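Local structure of beta-1,4-mannanase (Aplysia kurodai, 3VUP) at residues S58-I63 / G318-H323; M26-D31 / I63-E68. The protein probably hydrolyses the beta-1,4-linked mannose backbone of mannan, as a digestive-fluid enzyme of the sea hare. One frame throughout, in Å; residues are numbered along the deposited sequence. Where two conformers were deposited one is given.

Contact 1 of 2, residues S58-I63 / G318-H323; sequences SMRLWI and GAWSWH
The indoles of Trp-62 and Trp-322 meet obliquely, their six-membered rings 5.6 Å apart between centroids and their planes at 47°; the benzo corner of one touches that of the other, Trp-62 CZ2 to Trp-322 CH2 at 3.6 Å. CB of the next residue, His-323, lies over one face of Trp-322, toward the rim. One face of the Arg-60 guanidinium takes NE1 of Trp-62, 3.5 Å above its plane and toward the rim. Trp-320 points into the barrel interior nearer the N-terminal end of the strands: its NE1 lies 3.3 Å from Ser-58 CB, while CD of Arg-60 reaches its CE3 at 3.8 Å. With CG anti to the backbone N (chi1 177°) and the chain extended as far as NE, Arg-60 crosses Trp-320 at about a right angle and delivers its head to Asp-158 and Glu-293, as salt bridges, and to Asn-22 and Asn-161, a network that should fix the guanidinium firmly. A TRS molecule, probably from the crystallisation liquor, lies beside Trp-322 and may mark a pocket. Strands 58-62 and 318-322 flank strand 18-22 in the wall of a TIM barrel; Trp-62 and Trp-322, toward their C-terminal ends, are placed as expected for a glycosidase substrate cleft, while Trp-320 fills the core below.

Contact 2 of 2, residues M26-D31 / I63-E68; sequences MSYAYD and IHIQGE
Ile-63 presents its carbonyl O to Ala-29 CA, and a water that accepts from Asp-31 N donates to that same oxygen. His-64 gives mainly its backbone to this side: its O takes the N-H of Gly-67 and shares another water with Ala-29 O, while the imidazole turns off to Tyr-136 and Thr-70. Ile-65 shares the packing about equally with Glu-68. Its CD1 sits over one face of the Tyr-28 ring, 3.9 Å from the centroid and 15° off the normal, a CH-pi contact, and also lies 3.3 Å from Ala-29 N. CG2, set opposite the backbone N, reaches the phenol end, 3.2 Å from Tyr-28 OH. Gln-66 sends its N-H to the syn lone pair of Glu-68 OE2 at 2.9 Å, pinning the carboxylate against the turn; Gln-66 OE1 accepts from Gln-117 N and also lies within reach of a water that meets Tyr-28 OH and Glu-68 OE1. Gly-67 carries the bend on to Glu-68, whose chain folds at chi2 (80°) round the methyl of Ala-29, Glu-68 OE2 approaching Ala-29 CB to 3.4 Å. Farther out, Glu-68 CB rests 4.1 Å from Tyr-30 CE1, and a water links Tyr-30 OH to Glu-68 O. A type II beta turn, Ser-27 to Tyr-30, is thereby seated on the end of strand 58-65: two neighbouring beta-to-alpha connections packed together at the C-terminal rim of a TIM barrel.

In the fold
From the N terminus the chain first forms a small antiparallel sheet (3-15), then runs up strand 18-22, the first of the barrel, and into the loop holding 26-31. Helix 36-53 brings it back to strand 58-65, whose end meets that loop in contact 2, closing a short excursion of one beta-alpha-beta unit. Contact 1 starts lower on the same strand and waits for the last barrel strand, 318-322, so it spans most of the sequence. The two contacts cross along the chain and share Ile-63, with centres about 15 Å apart. Contact 1 joins the second and eighth strands, which flank the first, through the barrel interior; contact 2 ties the first and second beta-to-alpha loops together at the C-terminal rim.

Contact 1 of 2, residues S58-I63 / G318-H323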
loop_
_atom_site.group_PDB
_atom_site.type_symbol
_atom_site.label_atom_id
_atom_site.label_comp_id
_atom_site.label_asym_id
_atom_site.label_seq_id
_atom_site.Cartn_x
_atom_site.Cartn_y
_atom_site.Cartn_z
ATOM N N SER A 58 -13.277 0.421 1.136
ATOM C CA SER A 58 -11.857 0.541 0.747
ATOM C C SER A 58 -11.398 -0.647 -0.080
ATOM O O SER A 58 -11.639 -1.780 0.344
ATOM C CB SER A 58 -10.973 0.528 1.997
ATOM O OG SER A 58 -11.030 1.740 2.713
ATOM N N MET A 59 -10.685 -0.408 -1.179
ATOM C CA MET A 59 -10.076 -1.461 -1.987
ATOM C C MET A 59 -8.609 -1.117 -2.266
ATOM O O MET A 59 -8.345 -0.054 -2.833
ATOM C CB MET A 59 -10.822 -1.575 -3.321
ATOM C CG MET A 59 -10.342 -2.685 -4.245
ATOM S SD MET A 59 -10.942 -4.327 -3.818
ATOM C CE MET A 59 -12.551 -4.337 -4.609
ATOM N N ARG A 60 -7.687 -2.011 -1.913
ATOM C CA ARG A 60 -6.293 -1.904 -2.330
ATOM C C ARG A 60 -6.122 -2.829 -3.532
ATOM O O ARG A 60 -6.610 -3.958 -3.525
ATOM C CB ARG A 60 -5.369 -2.324 -1.189
ATOM C CG ARG A 60 -3.874 -2.309 -1.536
ATOM C CD ARG A 60 -3.068 -2.435 -0.271
ATOM N NE ARG A 60 -1.612 -2.433 -0.396
ATOM C CZ ARG A 60 -0.824 -3.493 -0.227
ATOM N NH1 ARG A 60 -1.328 -4.714 -0.074
ATOM N NH2 ARG A 60 0.493 -3.324 -0.230
ATOM N N LEU A 61 -5.451 -2.352 -4.576
ATOM C CA LEU A 61 -5.188 -3.183 -5.751
ATOM C C LEU A 61 -3.879 -2.737 -6.380
ATOM O O LEU A 61 -3.448 -1.592 -6.213
ATOM C CB LEU A 61 -6.341 -3.156 -6.760
ATOM C CG LEU A 61 -6.487 -1.958 -7.703
ATOM C CD1 LEU A 61 -7.589 -2.238 -8.709
ATOM C CD2 LEU A 61 -6.789 -0.678 -6.949
ATOM N N TRP A 62 -3.230 -3.664 -7.068
ATOM C CA TRP A 62 -1.848 -3.474 -7.468
ATOM C C TRP A 62 -1.745 -3.115 -8.942
ATOM O O TRP A 62 -2.450 -3.681 -9.782
ATOM C CB TRP A 62 -1.036 -4.727 -7.181
ATOM C CG TRP A 62 -0.938 -5.139 -5.732
ATOM C CD1 TRP A 62 -1.673 -4.704 -4.662
ATOM C CD2 TRP A 62 -0.047 -6.120 -5.228
ATOM N NE1 TRP A 62 -1.262 -5.347 -3.512
ATOM C CE2 TRP A 62 -0.264 -6.230 -3.842
ATOM C CE3 TRP A 62 0.943 -6.909 -5.819
ATOM C CZ2 TRP A 62 0.463 -7.121 -3.041
ATOM C CZ3 TRP A 62 1.657 -7.779 -5.039
ATOM C CH2 TRP A 62 1.410 -7.890 -3.661
ATOM N N ILE A 63 -0.843 -2.182 -9.242
ATOM C CA ILE A 63 -0.757 -1.567 -10.560
ATOM C C ILE A 63 0.466 -2.052 -11.346
ATOM O O ILE A 63 0.349 -3.001 -12.116
ATOM C CB ILE A 63 -0.794 -0.013 -10.469
ATOM C CG1 ILE A 63 -1.938 0.459 -9.543
ATOM C CG2 ILE A 63 -0.902 0.593 -11.855
ATOM C CD1 ILE A 63 -3.322 0.010 -9.952
ATOM N N GLY A 318 -7.685 1.221 10.006
ATOM C CA GLY A 318 -8.322 0.504 8.926
ATOM C C GLY A 318 -7.932 -0.957 8.924
ATOM O O GLY A 318 -6.966 -1.346 9.589
ATOM N N ALA A 319 -8.687 -1.752 8.173
ATOM C CA ALA A 319 -8.490 -3.191 8.068
ATOM C C ALA A 319 -8.799 -3.597 6.639
ATOM O O ALA A 319 -9.935 -3.439 6.177
ATOM C CB ALA A 319 -9.434 -3.928 9.016
ATOM N N TRP A 320 -7.784 -4.118 5.949
ATOM C CA TRP A 320 -7.946 -4.631 4.589
ATOM C C TRP A 320 -7.495 -6.087 4.561
ATOM O O TRP A 320 -6.299 -6.378 4.721
ATOM C CB TRP A 320 -7.117 -3.839 3.567
ATOM C CG TRP A 320 -7.358 -2.361 3.542
ATOM C CD1 TRP A 320 -8.510 -1.707 3.831
ATOM C CD2 TRP A 320 -6.403 -1.350 3.200
ATOM N NE1 TRP A 320 -8.335 -0.349 3.696
ATOM C CE2 TRP A 320 -7.049 -0.105 3.303
ATOM C CE3 TRP A 320 -5.069 -1.383 2.810
ATOM C CZ2 TRP A 320 -6.396 1.097 3.034
ATOM C CZ3 TRP A 320 -4.423 -0.190 2.551
ATOM C CH2 TRP A 320 -5.084 1.032 2.657
ATOM N N SER A 321 -8.437 -7.004 4.358
ATOM C CA SER A 321 -8.088 -8.418 4.273
ATOM C C SER A 321 -7.433 -8.748 2.921
ATOM O O SER A 321 -7.521 -7.970 1.958
ATOM C CB SER A 321 -9.319 -9.288 4.525
ATOM O OG SER A 321 -10.373 -8.940 3.649
ATOM N N TRP A 322 -6.773 -9.902 2.857
ATOM C CA TRP A 322 -5.980 -10.286 1.691
ATOM C C TRP A 322 -6.697 -11.212 0.699
ATOM O O TRP A 322 -7.090 -12.324 1.046
ATOM C CB TRP A 322 -4.667 -10.949 2.148
ATOM C CG TRP A 322 -3.875 -11.441 0.981
ATOM C CD1 TRP A 322 -3.641 -12.743 0.643
ATOM C CD2 TRP A 322 -3.277 -10.641 -0.050
ATOM N NE1 TRP A 322 -2.922 -12.803 -0.530
ATOM C CE2 TRP A 322 -2.682 -11.529 -0.973
ATOM C CE3 TRP A 322 -3.171 -9.262 -0.273
ATOM C CZ2 TRP A 322 -1.993 -11.086 -2.106
ATOM C CZ3 TRP A 322 -2.486 -8.820 -1.406
ATOM C CH2 TRP A 322 -1.907 -9.734 -2.307
ATOM N N HIS A 323 -6.830 -10.727 -0.537
ATOM C CA HIS A 323 -7.252 -11.492 -1.717
ATOM C C HIS A 323 -8.759 -11.711 -1.782
ATOM O O HIS A 323 -9.264 -12.826 -1.642
ATOM C CB HIS A 323 -6.481 -12.802 -1.888
ATOM C CG HIS A 323 -6.252 -13.152 -3.320
ATOM N ND1 HIS A 323 -7.280 -13.259 -4.237
ATOM C CD2 HIS A 323 -5.104 -13.358 -4.004
ATOM C CE1 HIS A 323 -6.763 -13.534 -5.422
ATOM N NE2 HIS A 323 -5.448 -13.608 -5.307
#

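Contact 2 of 2, residues M26-D31 / I63-E68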
loop_
_atom_site.group_PDB
_atom_site.type_symbol
_atom_site.label_atom_id
_atom_site.label_comp_id
_atom_site.label_asym_id
_atom_site.label_seq_id
_atom_site.Cartn_x
_atom_site.Cartn_y
_atom_site.Cartn_z
ATOM N N MET A 26 -6.661 -8.608 -10.917
ATOM C CA MET A 26 -7.464 -9.562 -11.668
ATOM C C MET A 26 -6.528 -10.439 -12.497
ATOM O O MET A 26 -6.443 -11.650 -12.276
ATOM C CB MET A 26 -8.509 -8.859 -12.529
ATOM C CG MET A 26 -9.487 -9.824 -13.202
ATOM S SD MET A 26 -10.320 -10.977 -12.090
ATOM C CE MET A 26 -11.111 -9.825 -10.962
ATOM N N SER A 27 -5.814 -9.815 -13.432
ATOM C CA SER A 27 -4.688 -10.444 -14.112
ATOM C C SER A 27 -3.420 -9.794 -13.568
ATOM O O SER A 27 -3.149 -8.627 -13.854
ATOM C CB SER A 27 -4.795 -10.230 -15.619
ATOM O OG SER A 27 -5.984 -10.819 -16.117
ATOM N N TYR A 28 -2.669 -10.538 -12.763
ATOM C CA TYR A 28 -1.487 -10.022 -12.067
ATOM C C TYR A 28 -0.579 -9.215 -12.987
ATOM O O TYR A 28 -0.046 -9.750 -13.958
ATOM C CB TYR A 28 -0.713 -11.192 -11.464
ATOM C CG TYR A 28 0.557 -10.865 -10.703
ATOM C CD1 TYR A 28 0.533 -10.635 -9.333
ATOM C CD2 TYR A 28 1.790 -10.866 -11.337
ATOM C CE1 TYR A 28 1.694 -10.371 -8.620
ATOM C CE2 TYR A 28 2.966 -10.606 -10.632
ATOM C CZ TYR A 28 2.914 -10.364 -9.268
ATOM O OH TYR A 28 4.067 -10.112 -8.545
ATOM N N ALA A 29 -0.428 -7.927 -12.672
ATOM C CA ALA A 29 0.454 -6.992 -13.389
ATOM C C ALA A 29 0.006 -6.682 -14.808
ATOM O O ALA A 29 0.741 -6.038 -15.556
ATOM C CB ALA A 29 1.906 -7.478 -13.384
ATOM N N TYR A 30 -1.194 -7.145 -15.155
ATOM C CA TYR A 30 -1.758 -7.050 -16.498
ATOM C C TYR A 30 -3.163 -6.462 -16.463
ATOM O O TYR A 30 -4.010 -6.828 -17.278
ATOM C CB TYR A 30 -1.827 -8.446 -17.128
ATOM C CG TYR A 30 -0.619 -8.778 -17.936
ATOM C CD1 TYR A 30 0.592 -9.029 -17.324
ATOM C CD2 TYR A 30 -0.687 -8.829 -19.322
ATOM C CE1 TYR A 30 1.712 -9.315 -18.071
ATOM C CE2 TYR A 30 0.416 -9.111 -20.073
ATOM C CZ TYR A 30 1.616 -9.360 -19.449
ATOM O OH TYR A 30 2.711 -9.635 -20.229
ATOM N N ASP A 31 -3.413 -5.555 -15.523
ATOM C CA ASP A 31 -4.747 -5.000 -15.321
ATOM C C ASP A 31 -4.922 -3.589 -15.878
ATOM O O ASP A 31 -6.043 -3.163 -16.120
ATOM C CB ASP A 31 -5.091 -4.961 -13.829
ATOM C CG ASP A 31 -5.444 -6.320 -13.253
ATOM O OD1 ASP A 31 -6.103 -7.122 -13.953
ATOM O OD2 ASP A 31 -5.103 -6.555 -12.068
ATOM N N ILE A 63 -0.843 -2.182 -9.242
ATOM C CA ILE A 63 -0.757 -1.567 -10.560
ATOM C C ILE A 63 0.466 -2.052 -11.346
ATOM O O ILE A 63 0.349 -3.001 -12.116
ATOM C CB ILE A 63 -0.794 -0.013 -10.469
ATOM C CG1 ILE A 63 -1.938 0.459 -9.543
ATOM C CG2 ILE A 63 -0.902 0.593 -11.855
ATOM C CD1 ILE A 63 -3.322 0.010 -9.952
ATOM N N HIS A 64 1.633 -1.428 -11.167
ATOM C CA HIS A 64 2.802 -1.800 -11.977
ATOM C C HIS A 64 3.393 -3.145 -11.556
ATOM O O HIS A 64 3.849 -3.930 -12.399
ATOM C CB HIS A 64 3.935 -0.770 -11.889
ATOM C CG HIS A 64 3.540 0.659 -12.131
ATOM N ND1 HIS A 64 2.755 1.073 -13.187
ATOM C CD2 HIS A 64 3.916 1.784 -11.480
ATOM C CE1 HIS A 64 2.634 2.390 -13.150
ATOM N NE2 HIS A 64 3.336 2.847 -12.128
ATOM N N ILE A 65 3.442 -3.365 -10.242
ATOM C CA ILE A 65 4.000 -4.563 -9.619
ATOM C C ILE A 65 5.519 -4.579 -9.807
ATOM O O ILE A 65 6.226 -3.925 -9.036
ATOM C CB ILE A 65 3.241 -5.849 -10.019
ATOM C CG1 ILE A 65 1.739 -5.610 -9.789
ATOM C CG2 ILE A 65 3.718 -7.021 -9.199
ATOM C CD1 ILE A 65 0.884 -6.848 -9.807
ATOM N N GLN A 66 6.033 -5.269 -10.823
ATOM C CA GLN A 66 7.462 -5.167 -11.115
ATOM C C GLN A 66 7.731 -4.716 -12.551
ATOM O O GLN A 66 8.789 -4.977 -13.112
ATOM C CB GLN A 66 8.198 -6.462 -10.753
ATOM C CG GLN A 66 8.057 -6.749 -9.265
ATOM C CD GLN A 66 8.922 -7.879 -8.750
ATOM O OE1 GLN A 66 9.057 -8.929 -9.390
ATOM N NE2 GLN A 66 9.494 -7.684 -7.558
ATOM N N GLY A 67 6.778 -3.993 -13.126
ATOM C CA GLY A 67 6.963 -3.407 -14.440
ATOM C C GLY A 67 6.696 -4.346 -15.596
ATOM O O GLY A 67 7.204 -4.130 -16.694
ATOM N N GLU A 68 5.887 -5.374 -15.352
ATOM C CA GLU A 68 5.547 -6.348 -16.388
ATOM C C GLU A 68 4.916 -5.698 -17.621
ATOM O O GLU A 68 5.251 -6.053 -18.758
ATOM C CB GLU A 68 4.610 -7.411 -15.822
ATOM C CG GLU A 68 5.257 -8.425 -14.883
ATOM C CD GLU A 68 5.478 -7.957 -13.447
ATOM O OE1 GLU A 68 5.972 -8.803 -12.672
ATOM O OE2 GLU A 68 5.178 -6.790 -13.088
HETATM O O HOH W 1 6.146 -9.418 -10.047
HETATM O O HOH W 2 2.755 -4.088 -14.950
HETATM O O HOH W 3 5.251 -8.791 -19.407
HETATM O O HOH W 4 -1.606 -3.955 -13.945
#